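Local coordinates for putative metal-dependent phosphoesterase (Bifidobacterium adolescentis, PDB 3O0F), which hydrolyses phosphoesters in a metal-dependent manner, holding iron and zinc ions beside a pocket that binds adenosine monophosphate, at residues Trp15-His20 and Leu88-Asp93. Numbering follows the deposited sequence.
Sequences WDIHCH and LAFQYD. With FE (Fe (III) ion), chain E.
Ile17 and Phe90 meet at about a right angle, the isoleucine lying against the far end of the phenyl ring. Its CD1 comes within 3.7 Å of Phe90 CZ, because chi1 of 72° sets CG1 between the backbone N and the carbonyl carbon and carries the longer branch toward the phenylalanine. A branched aliphatic chain suits this place: CB, CG1 and CD1 all stand on one side of the ring plane, around CZ. Ile17 O meets the same end from the edge, near the plane, 3.3 Å from Phe90 CZ. That oxygen is buried without a hydrogen-bond partner, and the slightly positive C-H edge is a feeble electrostatic substitute. With an alanine here in place of Phe90, Ile17 CD1 is likely to lose its aromatic neighbour and the carbonyl oxygen the edge it faces.

Two residues earlier on its strand, Leu88 sets CD2 over the centre of the His18 imidazole, 3.8 Å above the plane, in a CH-pi contact. A leucine can cover the face of a metal ligand without competing for its nitrogens. NE2 of His18 binds an iron (III) ion at 2.2 Å, and ND1 hydrogen-bonds to Glu231 OE2; together the two bonds fix the ring's rotation, and the second may make NE2 a stronger donor. His20 binds the same ion through NE2, with Glu75, Asp261 and a water among the other ligands.

The contact thus packs apolar side chains beside an iron ligand of the PHP domain. Strands 44-47 and 70-80 separate strand 15-19, at one edge of the mixed sheet, from strand 83-90, so the segments meet over them on one face: Ala46 touches both Ile17 and Phe90, Leu71 packs on Ile17, and Ile284 of helix 278-287 packs on Phe90.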
loop_
_atom_site.group_PDB
_atom_site.type_symbol
_atom_site.label_atom_id
_atom_site.label_comp_id
_atom_site.label_asym_id
_atom_site.label_seq_id
_atom_site.Cartn_x
_atom_site.Cartn_y
_atom_site.Cartn_z
ATOM N N TRP A 15 9.864 12.863 3.127
ATOM C CA TRP A 15 9.852 11.442 3.393
ATOM C C TRP A 15 9.054 10.759 2.292
ATOM O O TRP A 15 8.023 11.281 1.896
ATOM C CB TRP A 15 9.131 11.184 4.713
ATOM C CG TRP A 15 9.805 11.641 5.939
ATOM C CD1 TRP A 15 10.272 12.905 6.240
ATOM C CD2 TRP A 15 10.009 10.850 7.107
ATOM N NE1 TRP A 15 10.781 12.915 7.531
ATOM C CE2 TRP A 15 10.654 11.663 8.067
ATOM C CE3 TRP A 15 9.726 9.516 7.426
ATOM C CZ2 TRP A 15 10.992 11.193 9.329
ATOM C CZ3 TRP A 15 10.069 9.049 8.675
ATOM C CH2 TRP A 15 10.699 9.868 9.602
ATOM N N ASP A 16 9.460 9.563 1.867
ATOM C CA ASP A 16 8.615 8.761 0.991
ATOM C C ASP A 16 7.869 7.750 1.880
ATOM O O ASP A 16 8.480 6.793 2.377
ATOM C CB ASP A 16 9.460 8.035 -0.060
ATOM C CG ASP A 16 8.612 7.280 -1.079
ATOM O OD1 ASP A 16 7.407 7.139 -0.873
ATOM O OD2 ASP A 16 9.135 6.863 -2.124
ATOM N N ILE A 17 6.571 7.957 2.108
ATOM C CA ILE A 17 5.880 7.118 3.108
ATOM C C ILE A 17 5.025 5.993 2.514
ATOM O O ILE A 17 4.186 5.416 3.191
ATOM C CB ILE A 17 5.084 7.962 4.148
ATOM C CG1 ILE A 17 3.843 8.591 3.544
ATOM C CG2 ILE A 17 5.982 9.007 4.781
ATOM C CD1 ILE A 17 3.046 9.358 4.555
ATOM N N HIS A 18 5.240 5.697 1.233
ATOM C CA HIS A 18 4.460 4.688 0.524
ATOM C C HIS A 18 5.379 3.740 -0.276
ATOM O O HIS A 18 5.552 3.920 -1.483
ATOM C CB HIS A 18 3.507 5.406 -0.407
ATOM C CG HIS A 18 2.372 4.569 -0.888
ATOM N ND1 HIS A 18 1.201 5.123 -1.385
ATOM C CD2 HIS A 18 2.236 3.222 -0.990
ATOM C CE1 HIS A 18 0.385 4.142 -1.737
ATOM N NE2 HIS A 18 0.990 2.986 -1.508
ATOM N N CYS A 19 5.962 2.752 0.397
ATOM C CA CYS A 19 6.977 1.867 -0.208
ATOM C C CYS A 19 6.666 0.413 0.164
ATOM O O CYS A 19 6.356 0.127 1.326
ATOM C CB CYS A 19 8.382 2.225 0.259
ATOM S SG CYS A 19 8.814 3.957 0.053
ATOM N N HIS A 20 6.700 -0.471 -0.844
ATOM C CA HIS A 20 6.427 -1.899 -0.704
ATOM C C HIS A 20 7.701 -2.747 -0.848
ATOM O O HIS A 20 8.622 -2.362 -1.566
ATOM C CB HIS A 20 5.412 -2.314 -1.765
ATOM C CG HIS A 20 4.091 -1.642 -1.612
ATOM N ND1 HIS A 20 3.035 -2.223 -0.973
ATOM C CD2 HIS A 20 3.663 -0.417 -2.004
ATOM C CE1 HIS A 20 2.011 -1.392 -0.963
ATOM N NE2 HIS A 20 2.370 -0.285 -1.568
ATOM N N LEU A 88 -3.715 3.796 3.917
ATOM C CA LEU A 88 -2.400 3.747 4.533
ATOM C C LEU A 88 -2.603 3.986 6.042
ATOM O O LEU A 88 -3.291 4.942 6.431
ATOM C CB LEU A 88 -1.526 4.847 3.924
ATOM C CG LEU A 88 -1.110 4.718 2.461
ATOM C CD1 LEU A 88 -0.495 6.027 2.000
ATOM C CD2 LEU A 88 -0.138 3.574 2.199
ATOM N N ALA A 89 -2.016 3.107 6.854
ATOM C CA ALA A 89 -2.148 3.111 8.315
ATOM C C ALA A 89 -0.768 3.190 8.892
ATOM O O ALA A 89 0.074 2.359 8.585
ATOM C CB ALA A 89 -2.810 1.847 8.796
ATOM N N PHE A 90 -0.505 4.222 9.676
ATOM C CA PHE A 90 0.835 4.399 10.222
ATOM C C PHE A 90 0.805 4.436 11.757
ATOM O O PHE A 90 -0.151 4.957 12.369
ATOM C CB PHE A 90 1.436 5.719 9.752
ATOM C CG PHE A 90 1.618 5.805 8.266
ATOM C CD1 PHE A 90 2.662 5.123 7.646
ATOM C CD2 PHE A 90 0.745 6.548 7.501
ATOM C CE1 PHE A 90 2.806 5.170 6.246
ATOM C CE2 PHE A 90 0.910 6.648 6.118
ATOM C CZ PHE A 90 1.934 5.945 5.503
ATOM N N GLN A 91 1.897 3.956 12.332
ATOM C CA GLN A 91 2.197 4.139 13.760
ATOM C C GLN A 91 1.074 3.690 14.670
ATOM O O GLN A 91 0.625 4.430 15.552
ATOM C CB GLN A 91 2.604 5.602 14.032
ATOM C CG GLN A 91 3.896 6.012 13.249
ATOM C CD GLN A 91 5.150 5.298 13.740
ATOM O OE1 GLN A 91 5.823 4.603 12.975
ATOM N NE2 GLN A 91 5.482 5.484 15.028
ATOM N N TYR A 92 0.615 2.468 14.451
ATOM C CA TYR A 92 -0.420 1.856 15.300
ATOM C C TYR A 92 0.181 0.690 16.064
ATOM O O TYR A 92 1.254 0.193 15.704
ATOM C CB TYR A 92 -1.611 1.409 14.467
ATOM C CG TYR A 92 -1.285 0.400 13.431
ATOM C CD1 TYR A 92 -1.324 -0.948 13.715
ATOM C CD2 TYR A 92 -0.935 0.794 12.149
ATOM C CE1 TYR A 92 -1.035 -1.885 12.759
ATOM C CE2 TYR A 92 -0.623 -0.133 11.173
ATOM C CZ TYR A 92 -0.685 -1.463 11.473
ATOM O OH TYR A 92 -0.375 -2.374 10.507
ATOM N N ASP A 93 -0.501 0.239 17.111
ATOM C CA ASP A 93 -0.030 -0.919 17.889
ATOM C C ASP A 93 -0.128 -2.222 17.099
ATOM O O ASP A 93 -1.220 -2.707 16.828
ATOM C CB ASP A 93 -0.807 -1.016 19.195
ATOM C CG ASP A 93 -0.519 -2.281 19.977
ATOM O OD1 ASP A 93 0.427 -3.057 19.623
ATOM O OD2 ASP A 93 -1.314 -2.513 20.927
HETATM FE FE FE E . 0.764 1.043 -2.534
HETATM O O HOH W 1 -0.764 1.986 -3.588
#